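Local coordinates for protein O-methyltransferase (Saccharopolyspora spinosa, PDB 4CE0) that probably transfers a methyl group from S-adenosyl-L-methionine to the 4'-hydroxyl of the rhamnose of a spinosyn precursor, in a magnesium-dependent reaction of antibiotic biosynthesis, at residues A[7-12]-A[97-102]; A[68-73]-A[206-211]. One frame throughout, in Å; residues are numbered along the deposited sequence.

Contact 1 of 2, residues A[7-12]-A[97-102]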
loop_
_atom_site.group_PDB
_atom_site.type_symbol
_atom_site.label_atom_id
_atom_site.label_comp_id
_atom_site.label_asym_id
_atom_site.label_seq_id
_atom_site.Cartn_x
_atom_site.Cartn_y
_atom_site.Cartn_z
ATOM N N LEU A 7 10.073 -3.240 2.389
ATOM C CA LEU A 7 8.643 -3.574 2.618
ATOM C C LEU A 7 7.710 -2.521 2.031
ATOM O O LEU A 7 6.723 -2.832 1.335
ATOM C CB LEU A 7 8.371 -3.728 4.113
ATOM C CG LEU A 7 8.909 -5.007 4.764
ATOM C CD1 LEU A 7 8.694 -4.974 6.257
ATOM C CD2 LEU A 7 8.225 -6.199 4.143
ATOM N N TYR A 8 8.040 -1.267 2.319
ATOM C CA TYR A 8 7.337 -0.125 1.740
ATOM C C TYR A 8 7.233 -0.228 0.235
ATOM O O TYR A 8 6.134 -0.211 -0.327
ATOM C CB TYR A 8 8.078 1.143 2.123
ATOM C CG TYR A 8 7.569 2.420 1.507
ATOM C CD1 TYR A 8 6.229 2.809 1.636
ATOM C CD2 TYR A 8 8.429 3.253 0.801
ATOM C CE1 TYR A 8 5.760 4.007 1.082
ATOM C CE2 TYR A 8 7.969 4.474 0.248
ATOM C CZ TYR A 8 6.644 4.832 0.393
ATOM O OH TYR A 8 6.223 6.016 -0.168
ATOM N N LEU A 9 8.381 -0.356 -0.431
ATOM C CA LEU A 9 8.394 -0.365 -1.893
ATOM C C LEU A 9 7.695 -1.597 -2.498
ATOM O O LEU A 9 7.007 -1.500 -3.524
ATOM C CB LEU A 9 9.818 -0.260 -2.408
ATOM C CG LEU A 9 10.523 1.029 -2.022
ATOM C CD1 LEU A 9 11.965 1.038 -2.538
ATOM C CD2 LEU A 9 9.797 2.207 -2.590
ATOM N N ASP A 10 7.834 -2.738 -1.848
ATOM C CA ASP A 10 7.149 -3.934 -2.302
ATOM C C ASP A 10 5.647 -3.751 -2.198
ATOM O O ASP A 10 4.911 -4.039 -3.152
ATOM C CB ASP A 10 7.568 -5.139 -1.467
ATOM C CG ASP A 10 6.942 -6.437 -1.963
ATOM O OD1 ASP A 10 7.246 -6.849 -3.112
ATOM O OD2 ASP A 10 6.158 -7.047 -1.205
ATOM N N LEU A 11 5.175 -3.242 -1.054
ATOM C CA LEU A 11 3.742 -2.949 -0.950
ATOM C C LEU A 11 3.274 -1.923 -2.000
ATOM O O LEU A 11 2.200 -2.083 -2.621
ATOM C CB LEU A 11 3.361 -2.519 0.460
ATOM C CG LEU A 11 1.915 -2.060 0.661
ATOM C CD1 LEU A 11 0.913 -3.137 0.366
ATOM C CD2 LEU A 11 1.774 -1.513 2.131
ATOM N N LEU A 12 4.063 -0.879 -2.195
ATOM C CA LEU A 12 3.702 0.179 -3.146
ATOM C C LEU A 12 3.441 -0.359 -4.558
ATOM O O LEU A 12 2.448 0.025 -5.191
ATOM C CB LEU A 12 4.761 1.273 -3.175
ATOM C CG LEU A 12 4.411 2.566 -3.924
ATOM C CD1 LEU A 12 3.069 3.155 -3.477
ATOM C CD2 LEU A 12 5.486 3.588 -3.738
ATOM N N LEU A 97 12.966 7.548 -3.994
ATOM C CA LEU A 97 13.684 8.660 -3.349
ATOM C C LEU A 97 13.320 8.805 -1.873
ATOM O O LEU A 97 14.186 9.000 -1.022
ATOM C CB LEU A 97 13.387 9.996 -4.048
ATOM C CG LEU A 97 13.785 10.117 -5.516
ATOM C CD1 LEU A 97 13.445 11.512 -6.026
ATOM C CD2 LEU A 97 15.253 9.796 -5.693
ATOM N N GLN A 98 12.026 8.771 -1.577
ATOM C CA GLN A 98 11.567 8.776 -0.194
ATOM C C GLN A 98 12.145 7.592 0.567
ATOM O O GLN A 98 12.547 7.749 1.711
ATOM C CB GLN A 98 10.027 8.704 -0.150
ATOM C CG GLN A 98 9.435 8.809 1.246
ATOM C CD GLN A 98 9.702 10.153 1.878
ATOM O OE1 GLN A 98 10.017 10.242 3.069
ATOM N NE2 GLN A 98 9.585 11.213 1.085
ATOM N N ALA A 99 12.169 6.400 -0.027
ATOM C CA ALA A 99 12.642 5.214 0.724
ATOM C C ALA A 99 14.119 5.359 1.042
ATOM O O ALA A 99 14.603 4.838 2.045
ATOM C CB ALA A 99 12.422 3.947 -0.057
ATOM N N PHE A 100 14.835 6.070 0.176
ATOM C CA PHE A 100 16.277 6.191 0.341
ATOM C C PHE A 100 16.699 7.494 1.002
ATOM O O PHE A 100 17.878 7.725 1.204
ATOM C CB PHE A 100 16.974 6.024 -0.998
ATOM C CG PHE A 100 17.190 4.587 -1.373
ATOM C CD1 PHE A 100 16.175 3.852 -1.970
ATOM C CD2 PHE A 100 18.415 3.968 -1.132
ATOM C CE1 PHE A 100 16.365 2.537 -2.302
ATOM C CE2 PHE A 100 18.618 2.658 -1.470
ATOM C CZ PHE A 100 17.587 1.932 -2.058
ATOM N N GLY A 101 15.732 8.331 1.364
ATOM C CA GLY A 101 16.043 9.606 1.986
ATOM C C GLY A 101 16.741 10.629 1.086
ATOM O O GLY A 101 17.266 11.603 1.590
ATOM N N ASP A 102 16.747 10.417 -0.233
ATOM C CA ASP A 102 17.329 11.388 -1.178
ATOM C C ASP A 102 16.353 12.558 -1.363
ATOM O O ASP A 102 15.260 12.399 -1.906
ATOM C CB ASP A 102 17.657 10.725 -2.522
ATOM C CG ASP A 102 18.259 11.714 -3.551
ATOM O OD1 ASP A 102 17.735 12.855 -3.719
ATOM O OD2 ASP A 102 19.259 11.342 -4.203
#

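Contact 2 of 2, residues A[68-73]-A[206-211]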
loop_
_atom_site.group_PDB
_atom_site.type_symbol
_atom_site.label_atom_id
_atom_site.label_comp_id
_atom_site.label_asym_id
_atom_site.label_seq_id
_atom_site.Cartn_x
_atom_site.Cartn_y
_atom_site.Cartn_z
ATOM N N GLU A 68 17.492 2.582 -8.241
ATOM C CA GLU A 68 18.384 2.188 -7.132
ATOM C C GLU A 68 19.848 2.203 -7.549
ATOM O O GLU A 68 20.726 2.535 -6.746
ATOM C CB GLU A 68 18.005 0.816 -6.538
ATOM C CG GLU A 68 16.804 0.911 -5.557
ATOM C CD GLU A 68 16.365 -0.410 -4.967
ATOM O OE1 GLU A 68 17.076 -1.406 -5.165
ATOM O OE2 GLU A 68 15.308 -0.446 -4.296
ATOM N N ALA A 69 20.101 1.863 -8.810
ATOM C CA ALA A 69 21.466 1.763 -9.336
ATOM C C ALA A 69 22.053 3.148 -9.470
ATOM O O ALA A 69 23.220 3.400 -9.116
ATOM C CB ALA A 69 21.473 1.039 -10.690
ATOM N N VAL A 70 21.237 4.052 -9.991
ATOM C CA VAL A 70 21.621 5.456 -10.123
ATOM C C VAL A 70 21.957 6.084 -8.767
ATOM O O VAL A 70 22.899 6.887 -8.654
ATOM C CB VAL A 70 20.475 6.225 -10.790
ATOM C CG1 VAL A 70 20.341 7.615 -10.266
ATOM C CG2 VAL A 70 20.629 6.199 -12.337
ATOM N N LEU A 71 21.146 5.771 -7.757
ATOM C CA LEU A 71 21.386 6.275 -6.409
ATOM C C LEU A 71 22.675 5.671 -5.811
ATOM O O LEU A 71 23.485 6.397 -5.253
ATOM C CB LEU A 71 20.208 5.979 -5.485
ATOM C CG LEU A 71 18.884 6.683 -5.769
ATOM C CD1 LEU A 71 17.903 6.344 -4.654
ATOM C CD2 LEU A 71 19.016 8.197 -5.944
ATOM N N ALA A 72 22.876 4.354 -5.936
ATOM C CA ALA A 72 24.074 3.733 -5.353
ATOM C C ALA A 72 25.352 4.120 -6.104
ATOM O O ALA A 72 26.401 4.291 -5.497
ATOM C CB ALA A 72 23.943 2.311 -5.344
ATOM N N ASP A 73 25.259 4.242 -7.424
ATOM C CA ASP A 73 26.419 4.594 -8.253
ATOM C C ASP A 73 26.803 6.077 -8.182
ATOM O O ASP A 73 27.910 6.449 -8.578
ATOM C CB ASP A 73 26.146 4.240 -9.718
ATOM C CG ASP A 73 26.091 2.752 -9.962
ATOM O OD1 ASP A 73 26.033 1.973 -8.986
ATOM O OD2 ASP A 73 26.107 2.362 -11.143
ATOM N N GLY A 206 26.044 6.856 -17.347
ATOM C CA GLY A 206 25.634 5.894 -16.345
ATOM C C GLY A 206 24.148 5.992 -16.027
ATOM O O GLY A 206 23.680 5.293 -15.133
ATOM N N GLY A 207 23.434 6.884 -16.721
ATOM C CA GLY A 207 21.991 7.064 -16.549
ATOM C C GLY A 207 21.242 6.068 -17.420
ATOM O O GLY A 207 21.844 5.444 -18.296
ATOM N N PHE A 208 19.936 5.943 -17.208
ATOM C CA PHE A 208 19.133 4.939 -17.899
ATOM C C PHE A 208 18.090 5.556 -18.801
ATOM O O PHE A 208 17.386 6.527 -18.430
ATOM C CB PHE A 208 18.399 4.052 -16.884
ATOM C CG PHE A 208 19.290 3.106 -16.137
ATOM C CD1 PHE A 208 19.887 3.494 -14.944
ATOM C CD2 PHE A 208 19.510 1.804 -16.617
ATOM C CE1 PHE A 208 20.715 2.629 -14.252
ATOM C CE2 PHE A 208 20.326 0.935 -15.926
ATOM C CZ PHE A 208 20.930 1.337 -14.738
ATOM N N VAL A 209 17.967 4.965 -19.983
ATOM C CA VAL A 209 16.793 5.179 -20.814
ATOM C C VAL A 209 15.942 3.923 -20.758
ATOM O O VAL A 209 16.422 2.811 -21.061
ATOM C CB VAL A 209 17.118 5.447 -22.295
ATOM C CG1 VAL A 209 15.830 5.798 -23.007
ATOM C CG2 VAL A 209 18.078 6.548 -22.427
ATOM N N ILE A 210 14.681 4.120 -20.373
ATOM C CA ILE A 210 13.698 3.071 -20.302
ATOM C C ILE A 210 12.622 3.298 -21.370
ATOM O O ILE A 210 12.024 4.369 -21.474
ATOM C CB ILE A 210 13.084 3.015 -18.906
ATOM C CG1 ILE A 210 14.144 2.638 -17.869
ATOM C CG2 ILE A 210 11.966 1.992 -18.852
ATOM C CD1 ILE A 210 13.672 2.799 -16.467
ATOM N N ILE A 211 12.398 2.287 -22.191
ATOM C CA ILE A 211 11.429 2.386 -23.294
ATOM C C ILE A 211 10.269 1.441 -22.958
ATOM O O ILE A 211 10.403 0.227 -23.060
ATOM C CB ILE A 211 12.031 1.971 -24.624
ATOM C CG1 ILE A 211 13.371 2.663 -24.884
ATOM C CG2 ILE A 211 11.048 2.260 -25.752
ATOM C CD1 ILE A 211 13.265 4.151 -25.178
#

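Contact 1 of 2, residues A[7-12]-A[97-102]
Helix 6-16 comes nearest to the last turn of helix 88-100 where Leu9 faces Ala99, their CA atoms 7.5 Å apart. This is helix-on-helix packing flanking the central sheet of a Rossmann-like methyltransferase fold, at the subunit interface: an N-terminal helix lies against a helix that follows the first strand of the central sheet. The close approach is consistent with the short side chain of Ala99, whose methyl group is the point on which both larger neighbours converge. Leu9 brings its forked end to it, with CD1 3.9 Å from Ala99 CB and CG and CD2 each 4.0 Å away, so the methyl sits against the whole branch point. Tyr8 reaches the same methyl with the edge of its ring, and Ala99 CB lies near the ring plane. Because CG of Tyr8 is anti to the backbone N (chi1 175°), the ring slants past Ala99, presenting its CD2 edge to the methyl, and its hydroxyl end passes loosely beside the aliphatic part of Gln98. All of this is van der Waals contact.

Helix 88-100 closes in a Schellman motif, Gly101 taking positive phi (68°) as the chain leaves the helix. The carbonyl oxygen of Ala99 accepts a hydrogen bond from the side-chain amide of Asn5, just ahead of helix 6-16, which ties the helix end to that N-terminal region. In the dimer, Leu7 of the second subunit packs on Tyr8 and Gln98. The tyrosine thus also meets the partner chain, while on its own side CD2 of Tyr8 stands 4.1 Å from CB of Ala99.

Contact 2 of 2, residues A[68-73]-A[206-211]
Phe208 and Val70 account for most of the buried surface here, with Ala69 filling in beside them. Phe208 leaves strand 207-211 of the central sheet on the side of helix 56-73, and its ring packs against the last turns of that helix, a layer of helix laid on sheet as expected in a Rossmann-like methyltransferase. Val70 meets the ring at its edge: CG2 lies in the ring plane, 3.8 Å from Phe208 CD1 and 4.1 Å from CE1. The two side chains run past each other in opposite directions, so the contact is alongside rather than end-on. Ala69, one residue earlier on the helix, sets its methyl 4.0 Å from CE1 of Phe208, approaching the ring obliquely and reaching CZ almost as closely. With CG of Phe208 beside the backbone N and anti to the carbonyl carbon (chi1 -71°), the CD1-CE1 side of the ring lies against Val70 and Ala69.

Beside the ring, CG2 of Val70 also lies 4.2 Å from the carbonyl oxygen of Gly206, a residue with positive phi at a corner of the chain. That oxygen accepts a hydrogen bond from Arg247, which also forms a salt bridge with Asp73 and so links Asp73 to the neighbouring strand 244-247. Across the two segments themselves, the attachment of helix to sheet is apolar, resting on the fit of two methyl groups against one aromatic ring and on no directional bond.

In the fold
Both contacts are apolar, and each brings a methyl group to the edge of an aromatic ring, yet they join different layers. Contact 1 packs helix on helix at the dimer interface, its centre about 17 Å from the centre of the chain; contact 2 packs helix on sheet, about 12 Å from it. Contact 1 is nevertheless the more buried, since three of its four touching residues are buried, against two of four in contact 2. Helix 56-73 bridges them: Phe100 packs on Glu68 and Leu71, and Leu9 also comes near Glu68. Contact centres lie about 16 Å apart, both away from the S-adenosyl-L-homocysteine and magnesium sites, and the second subunit reaches contact 1 alone.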